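Alpha-pyrone synthesis polyketide synthase-like Pks18 (Mycobacterium tuberculosis, PDB 1TED) probably extends medium- and long-chain aliphatic acyl-CoA starters with malonyl-CoA to make tri- and tetraketide alpha-pyrones. Local coordinates at residues A[344-348]-A[349-353]; A[287-290]-A[291-295]; A[154-158]-A[159-163]. All blocks are in the same frame, centred on the assembly; numbering follows the deposited sequence.

Overall arrangement
The three contacts are local joints in one thiolase-fold chain. Contact 1 (344-353) is the most central, its centre about 5 Å from that of the chain. It adjoins the reaction site, since the side chain of Asn346 lies about 4 Å from that of Cys175, the probable nucleophile, and the side chain of Leu348 about 4 Å from a bound myristic acid. Contact 2 (287-295) and contact 3 (154-163) lie away from the annotated sites, on opposite sides of the chain centre, with centres about 40 Å apart. Their centres are about 22 Å and 25 Å from that of contact 1, and no two contacts touch.

Contact 1: A[344-348]-A[349-353]; sequences FGNML and SVSLI
An Asx turn at Asn346 leads the chain into helix 349-361, and the side chain of Ser351 reaches back from that helix to grip the turn at Met347. Ser351 OG accepts from Met347 N at 2.9 Å, with an N-H...O angle of 153°. The turn itself is closed by Leu348 N, which donates to Asn346 OD1 at 2.9 Å. With chi1 at 172°, the amide swings to the carbonyl side of Asn346, where OD1 meets Leu348 N; the donor sits well above the amide plane. Further on, Val350 N donates to Met347 O at 3.2 Å. Ser351 N donates to Leu348 O, also at 3.2 Å. CB of Met347 meets CB of Val350 at 4.0 Å. Ser349 OG turns elsewhere, to a hydrogen bond with Glu203 on strand 196-204. Beside Cys175 and in touch with His313, Asn346 stands as expected for the Cys-His-Asn triad of chalcone synthase relatives, and Leu348 touches the bound myristic acid. The bond from Leu348 N to OD1 probably restrains rotation of the buried Asn346 amide, while Ser351 OG holds the neighbouring peptide N of Met347.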
loop_
_atom_site.group_PDB
_atom_site.type_symbol
_atom_site.label_atom_id
_atom_site.label_comp_id
_atom_site.label_asym_id
_atom_site.label_seq_id
_atom_site.Cartn_x
_atom_site.Cartn_y
_atom_site.Cartn_z
ATOM N N PHE A 344 12.146 -22.852 -4.702
ATOM C CA PHE A 344 12.128 -21.648 -3.874
ATOM C C PHE A 344 11.172 -21.631 -2.696
ATOM O O PHE A 344 11.297 -20.787 -1.807
ATOM C CB PHE A 344 11.819 -20.443 -4.766
ATOM C CG PHE A 344 12.796 -20.264 -5.888
ATOM C CD1 PHE A 344 14.069 -19.749 -5.646
ATOM C CD2 PHE A 344 12.470 -20.659 -7.179
ATOM C CE1 PHE A 344 15.004 -19.635 -6.680
ATOM C CE2 PHE A 344 13.395 -20.551 -8.217
ATOM C CZ PHE A 344 14.665 -20.039 -7.968
ATOM N N GLY A 345 10.220 -22.556 -2.680
ATOM C CA GLY A 345 9.239 -22.562 -1.613
ATOM C C GLY A 345 8.254 -21.476 -2.002
ATOM O O GLY A 345 8.150 -21.150 -3.185
ATOM N N ASN A 346 7.543 -20.910 -1.029
ATOM C CA ASN A 346 6.569 -19.857 -1.303
ATOM C C ASN A 346 7.147 -18.511 -0.895
ATOM O O ASN A 346 7.382 -18.257 0.290
ATOM C CB ASN A 346 5.268 -20.126 -0.541
ATOM C CG ASN A 346 4.275 -18.966 -0.631
ATOM O OD1 ASN A 346 4.307 -18.167 -1.567
ATOM N ND2 ASN A 346 3.379 -18.887 0.337
ATOM N N MET A 347 7.379 -17.653 -1.885
ATOM C CA MET A 347 7.944 -16.333 -1.634
ATOM C C MET A 347 6.872 -15.261 -1.739
ATOM O O MET A 347 7.136 -14.131 -2.142
ATOM C CB MET A 347 9.067 -16.043 -2.630
ATOM C CG MET A 347 10.158 -17.098 -2.678
ATOM S SD MET A 347 10.943 -17.025 -4.289
ATOM C CE MET A 347 12.542 -17.415 -3.901
ATOM N N LEU A 348 5.650 -15.636 -1.384
ATOM C CA LEU A 348 4.529 -14.713 -1.397
ATOM C C LEU A 348 4.318 -14.024 -2.755
ATOM O O LEU A 348 4.300 -14.696 -3.789
ATOM C CB LEU A 348 4.720 -13.690 -0.267
ATOM C CG LEU A 348 4.329 -14.164 1.145
ATOM C CD1 LEU A 348 4.712 -15.605 1.357
ATOM C CD2 LEU A 348 4.982 -13.294 2.194
ATOM N N SER A 349 4.168 -12.699 -2.751
ATOM C CA SER A 349 3.927 -11.939 -3.978
ATOM C C SER A 349 4.915 -12.188 -5.104
ATOM O O SER A 349 4.563 -12.111 -6.274
ATOM C CB SER A 349 3.899 -10.440 -3.674
ATOM O OG SER A 349 5.105 -10.009 -3.067
ATOM N N VAL A 350 6.151 -12.496 -4.743
ATOM C CA VAL A 350 7.213 -12.723 -5.710
ATOM C C VAL A 350 7.065 -13.954 -6.605
ATOM O O VAL A 350 7.442 -13.920 -7.780
ATOM C CB VAL A 350 8.565 -12.839 -4.971
ATOM C CG1 VAL A 350 9.671 -13.185 -5.948
ATOM C CG2 VAL A 350 8.862 -11.544 -4.227
ATOM N N SER A 351 6.518 -15.033 -6.045
ATOM C CA SER A 351 6.386 -16.303 -6.754
ATOM C C SER A 351 5.714 -16.289 -8.117
ATOM O O SER A 351 6.180 -16.933 -9.056
ATOM C CB SER A 351 5.705 -17.321 -5.849
ATOM O OG SER A 351 6.494 -17.535 -4.691
ATOM N N LEU A 352 4.623 -15.555 -8.239
ATOM C CA LEU A 352 3.937 -15.499 -9.511
ATOM C C LEU A 352 4.895 -15.004 -10.599
ATOM O O LEU A 352 4.880 -15.501 -11.719
ATOM C CB LEU A 352 2.719 -14.576 -9.384
ATOM C CG LEU A 352 1.525 -14.832 -10.303
ATOM C CD1 LEU A 352 1.193 -16.312 -10.323
ATOM C CD2 LEU A 352 0.329 -14.013 -9.813
ATOM N N ILE A 353 5.758 -14.048 -10.268
ATOM C CA ILE A 353 6.681 -13.523 -11.274
ATOM C C ILE A 353 7.821 -14.489 -11.623
ATOM O O ILE A 353 8.314 -14.483 -12.748
ATOM C CB ILE A 353 7.218 -12.132 -10.853
ATOM C CG1 ILE A 353 6.047 -11.145 -10.778
ATOM C CG2 ILE A 353 8.226 -11.623 -11.864
ATOM C CD1 ILE A 353 6.385 -9.826 -10.140
#

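Contact 2: A[287-290]-A[291-295]; sequences SGVA and PVVTE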
loop_
_atom_site.group_PDB
_atom_site.type_symbol
_atom_site.label_atom_id
_atom_site.label_comp_id
_atom_site.label_asym_id
_atom_site.label_seq_id
_atom_site.Cartn_x
_atom_site.Cartn_y
_atom_site.Cartn_z
ATOM N N SER A 287 -13.407 -24.130 -5.072
ATOM C CA SER A 287 -14.703 -23.645 -5.511
ATOM C C SER A 287 -14.685 -22.189 -5.953
ATOM O O SER A 287 -15.667 -21.692 -6.522
ATOM C CB SER A 287 -15.746 -23.856 -4.407
ATOM O OG SER A 287 -15.415 -23.124 -3.249
ATOM N N GLY A 288 -13.564 -21.513 -5.723
ATOM C CA GLY A 288 -13.469 -20.122 -6.114
ATOM C C GLY A 288 -12.787 -19.885 -7.447
ATOM O O GLY A 288 -13.158 -18.965 -8.175
ATOM N N VAL A 289 -11.802 -20.712 -7.783
ATOM C CA VAL A 289 -11.060 -20.538 -9.025
ATOM C C VAL A 289 -11.888 -20.684 -10.306
ATOM O O VAL A 289 -12.084 -19.709 -11.029
ATOM C CB VAL A 289 -9.836 -21.491 -9.063
ATOM C CG1 VAL A 289 -9.083 -21.353 -10.378
ATOM C CG2 VAL A 289 -8.906 -21.161 -7.911
ATOM N N ALA A 290 -12.383 -21.881 -10.586
ATOM C CA ALA A 290 -13.170 -22.111 -11.798
ATOM C C ALA A 290 -14.183 -21.019 -12.189
ATOM O O ALA A 290 -14.141 -20.505 -13.297
ATOM C CB ALA A 290 -13.876 -23.457 -11.705
ATOM N N PRO A 291 -15.108 -20.653 -11.288
ATOM C CA PRO A 291 -16.074 -19.617 -11.670
ATOM C C PRO A 291 -15.487 -18.258 -12.079
ATOM O O PRO A 291 -15.934 -17.660 -13.060
ATOM C CB PRO A 291 -17.002 -19.542 -10.455
ATOM C CG PRO A 291 -16.148 -20.012 -9.329
ATOM C CD PRO A 291 -15.360 -21.138 -9.922
ATOM N N VAL A 292 -14.480 -17.779 -11.352
ATOM C CA VAL A 292 -13.863 -16.499 -11.695
ATOM C C VAL A 292 -13.077 -16.590 -13.011
ATOM O O VAL A 292 -13.222 -15.738 -13.894
ATOM C CB VAL A 292 -12.895 -16.024 -10.604
ATOM C CG1 VAL A 292 -12.579 -14.564 -10.812
ATOM C CG2 VAL A 292 -13.498 -16.255 -9.243
ATOM N N VAL A 293 -12.244 -17.622 -13.139
ATOM C CA VAL A 293 -11.449 -17.797 -14.349
ATOM C C VAL A 293 -12.333 -17.984 -15.575
ATOM O O VAL A 293 -12.038 -17.461 -16.648
ATOM C CB VAL A 293 -10.493 -19.000 -14.219
ATOM C CG1 VAL A 293 -9.917 -19.369 -15.576
ATOM C CG2 VAL A 293 -9.374 -18.653 -13.245
ATOM N N THR A 294 -13.420 -18.727 -15.412
ATOM C CA THR A 294 -14.344 -18.978 -16.511
ATOM C C THR A 294 -15.079 -17.711 -16.950
ATOM O O THR A 294 -15.256 -17.463 -18.145
ATOM C CB THR A 294 -15.394 -20.038 -16.124
ATOM O OG1 THR A 294 -14.741 -21.290 -15.889
ATOM C CG2 THR A 294 -16.429 -20.203 -17.247
ATOM N N GLU A 295 -15.512 -16.915 -15.981
ATOM C CA GLU A 295 -16.228 -15.689 -16.298
ATOM C C GLU A 295 -15.322 -14.691 -17.014
ATOM O O GLU A 295 -15.734 -14.076 -18.003
ATOM C CB GLU A 295 -16.804 -15.062 -15.025
ATOM C CG GLU A 295 -17.975 -14.143 -15.299
ATOM C CD GLU A 295 -19.197 -14.889 -15.828
ATOM O OE1 GLU A 295 -19.044 -15.752 -16.718
ATOM O OE2 GLU A 295 -20.322 -14.609 -15.360
#
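The ring of Pro291 sits as a knob among Ser287, Gly288, Val289 and Ala290, its CG set against two carbonyl oxygens, 3.3 Å from Ser287 O and 3.4 Å from Gly288 O. At the peptide plane just before it, Ala290 O accepts two bonds from Thr294, one from above the plane and one from beyond the oxygen, nearly along the C=O axis. The first, from Thr294 OG1 to Ala290 O, measures 2.8 Å, and the second, from Thr294 N to Ala290 O, 2.9 Å. The hydroxyl gets there because OG1 is anti to the threonine carbonyl carbon (chi1 -64°), which turns it back toward the preceding turn. Having no N-H, Pro291 gives no bond to the turn before it, and helix 281-299 kinks there; the 3.3 Å between Ala290 CB and Pro291 CD is tighter than usual for carbons. Val293 N donates to Val289 O at 3.0 Å, almost straight at 175°, a regular helical bond past the proline. Ala290 N is hydrogen-bonded to Ser326 OG of helix 317-327. Val289 and Val293 lie side by side, CG1 of the first 3.9 Å from CG2 of the second. Both valines pack on Leu327 and on Phe375 of strand 370-378, whereas Val292 faces Phe253 and Gln255 of strand 247-256.

Contact 3: A[154-158]-A[159-163]; sequences AIVKE and LGLSP
Leu161 N donates to Val156 O at 2.8 Å, lying in the carbonyl plane on a lone pair, with an N-H...O angle of 151°. This bond spans five residues, one more than a helical bond, and closes the end of helix 151-159. Within the same turn Gly160 N gives a weak bond to Lys157 O at 3.5 Å. Together with the positive phi of Gly160 (67°), the two bonds fit a Schellman motif, the weak one being its less certain element. One step earlier the ordinary helical pattern still holds: Leu159 N donates to Ile155 O at 2.8 Å, from a direction tilted a little out of the carbonyl plane.

The apolar contact expected of this motif is present between Val156 and Leu161, whose side chains cross obliquely. CG1 of Val156 meets CB of Leu161 at 3.8 Å. CG of Leu161 stands beside its own backbone N and anti to its carbonyl carbon (chi1 -60°), which brings Leu161 CG to 3.9 Å from Val156 CA. Ile155 and Leu159, by contrast, run side by side and point the same way, with CG2 of Ile155 4.1 Å from CD1 of Leu159. The CG2 methyl of Ile155 is also 4.2 Å from CD1 of Leu161, so it touches both leucines.

Past the cap the chain heads for strand 166-171. Ile155 rests on strand 196-204, Val156 and Leu161 on strand 135-142, and Leu159 on helix 102-125. The second subunit also meets this helix end: Lys157 forms a salt bridge with Glu261 of that subunit, and Val156 packs on its Leu256, so the capped helix end also forms part of the dimer interface.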
loop_
_atom_site.group_PDB
_atom_site.type_symbol
_atom_site.label_atom_id
_atom_site.label_comp_id
_atom_site.label_asym_id
_atom_site.label_seq_id
_atom_site.Cartn_x
_atom_site.Cartn_y
_atom_site.Cartn_z
ATOM N N ALA A 154 15.050 3.930 -1.234
ATOM C CA ALA A 154 16.412 3.491 -1.543
ATOM C C ALA A 154 16.609 3.097 -3.011
ATOM O O ALA A 154 17.695 3.272 -3.555
ATOM C CB ALA A 154 16.812 2.325 -0.625
ATOM N N ILE A 155 15.571 2.557 -3.645
ATOM C CA ILE A 155 15.651 2.174 -5.052
ATOM C C ILE A 155 15.850 3.422 -5.931
ATOM O O ILE A 155 16.725 3.461 -6.801
ATOM C CB ILE A 155 14.367 1.432 -5.500
ATOM C CG1 ILE A 155 14.273 0.075 -4.780
ATOM C CG2 ILE A 155 14.379 1.238 -7.007
ATOM C CD1 ILE A 155 13.069 -0.790 -5.172
ATOM N N VAL A 156 15.034 4.446 -5.694
ATOM C CA VAL A 156 15.124 5.696 -6.444
ATOM C C VAL A 156 16.519 6.315 -6.264
ATOM O O VAL A 156 17.149 6.753 -7.229
ATOM C CB VAL A 156 14.036 6.702 -5.958
ATOM C CG1 VAL A 156 14.257 8.092 -6.579
ATOM C CG2 VAL A 156 12.656 6.166 -6.317
ATOM N N LYS A 157 16.989 6.348 -5.020
ATOM C CA LYS A 157 18.301 6.909 -4.724
ATOM C C LYS A 157 19.419 6.064 -5.318
ATOM O O LYS A 157 20.340 6.594 -5.941
ATOM C CB LYS A 157 18.501 7.047 -3.213
ATOM C CG LYS A 157 17.689 8.181 -2.591
ATOM C CD LYS A 157 18.106 8.450 -1.155
ATOM C CE LYS A 157 17.426 9.696 -0.616
ATOM N NZ LYS A 157 18.037 10.118 0.663
ATOM N N GLU A 158 19.327 4.752 -5.137
ATOM C CA GLU A 158 20.332 3.835 -5.647
ATOM C C GLU A 158 20.419 3.789 -7.178
ATOM O O GLU A 158 21.514 3.826 -7.741
ATOM C CB GLU A 158 20.050 2.430 -5.128
ATOM C CG GLU A 158 21.289 1.700 -4.702
ATOM C CD GLU A 158 21.924 2.355 -3.502
ATOM O OE1 GLU A 158 21.253 2.433 -2.450
ATOM O OE2 GLU A 158 23.087 2.796 -3.611
ATOM N N LEU A 159 19.274 3.691 -7.850
ATOM C CA LEU A 159 19.263 3.622 -9.314
ATOM C C LEU A 159 19.289 4.972 -9.987
ATOM O O LEU A 159 19.321 5.057 -11.212
ATOM C CB LEU A 159 18.044 2.859 -9.826
ATOM C CG LEU A 159 18.088 1.334 -9.835
ATOM C CD1 LEU A 159 18.232 0.794 -8.416
ATOM C CD2 LEU A 159 16.800 0.829 -10.477
ATOM N N GLY A 160 19.268 6.028 -9.187
ATOM C CA GLY A 160 19.302 7.365 -9.745
ATOM C C GLY A 160 18.040 7.685 -10.508
ATOM O O GLY A 160 18.084 8.261 -11.592
ATOM N N LEU A 161 16.901 7.295 -9.950
ATOM C CA LEU A 161 15.631 7.587 -10.594
ATOM C C LEU A 161 15.295 9.052 -10.309
ATOM O O LEU A 161 15.923 9.680 -9.446
ATOM C CB LEU A 161 14.547 6.644 -10.057
ATOM C CG LEU A 161 14.880 5.166 -10.317
ATOM C CD1 LEU A 161 13.737 4.275 -9.867
ATOM C CD2 LEU A 161 15.160 4.954 -11.806
ATOM N N SER A 162 14.334 9.611 -11.039
ATOM C CA SER A 162 13.957 11.008 -10.827
ATOM C C SER A 162 13.375 11.262 -9.455
ATOM O O SER A 162 12.505 10.525 -8.997
ATOM C CB SER A 162 12.920 11.475 -11.846
ATOM O OG SER A 162 12.359 12.703 -11.404
ATOM N N PRO A 163 13.838 12.328 -8.787
ATOM C CA PRO A 163 13.359 12.701 -7.452
ATOM C C PRO A 163 11.845 12.930 -7.446
ATOM O O PRO A 163 11.205 12.885 -6.399
ATOM C CB PRO A 163 14.117 13.995 -7.160
ATOM C CG PRO A 163 15.385 13.829 -7.949
ATOM C CD PRO A 163 14.900 13.242 -9.240
#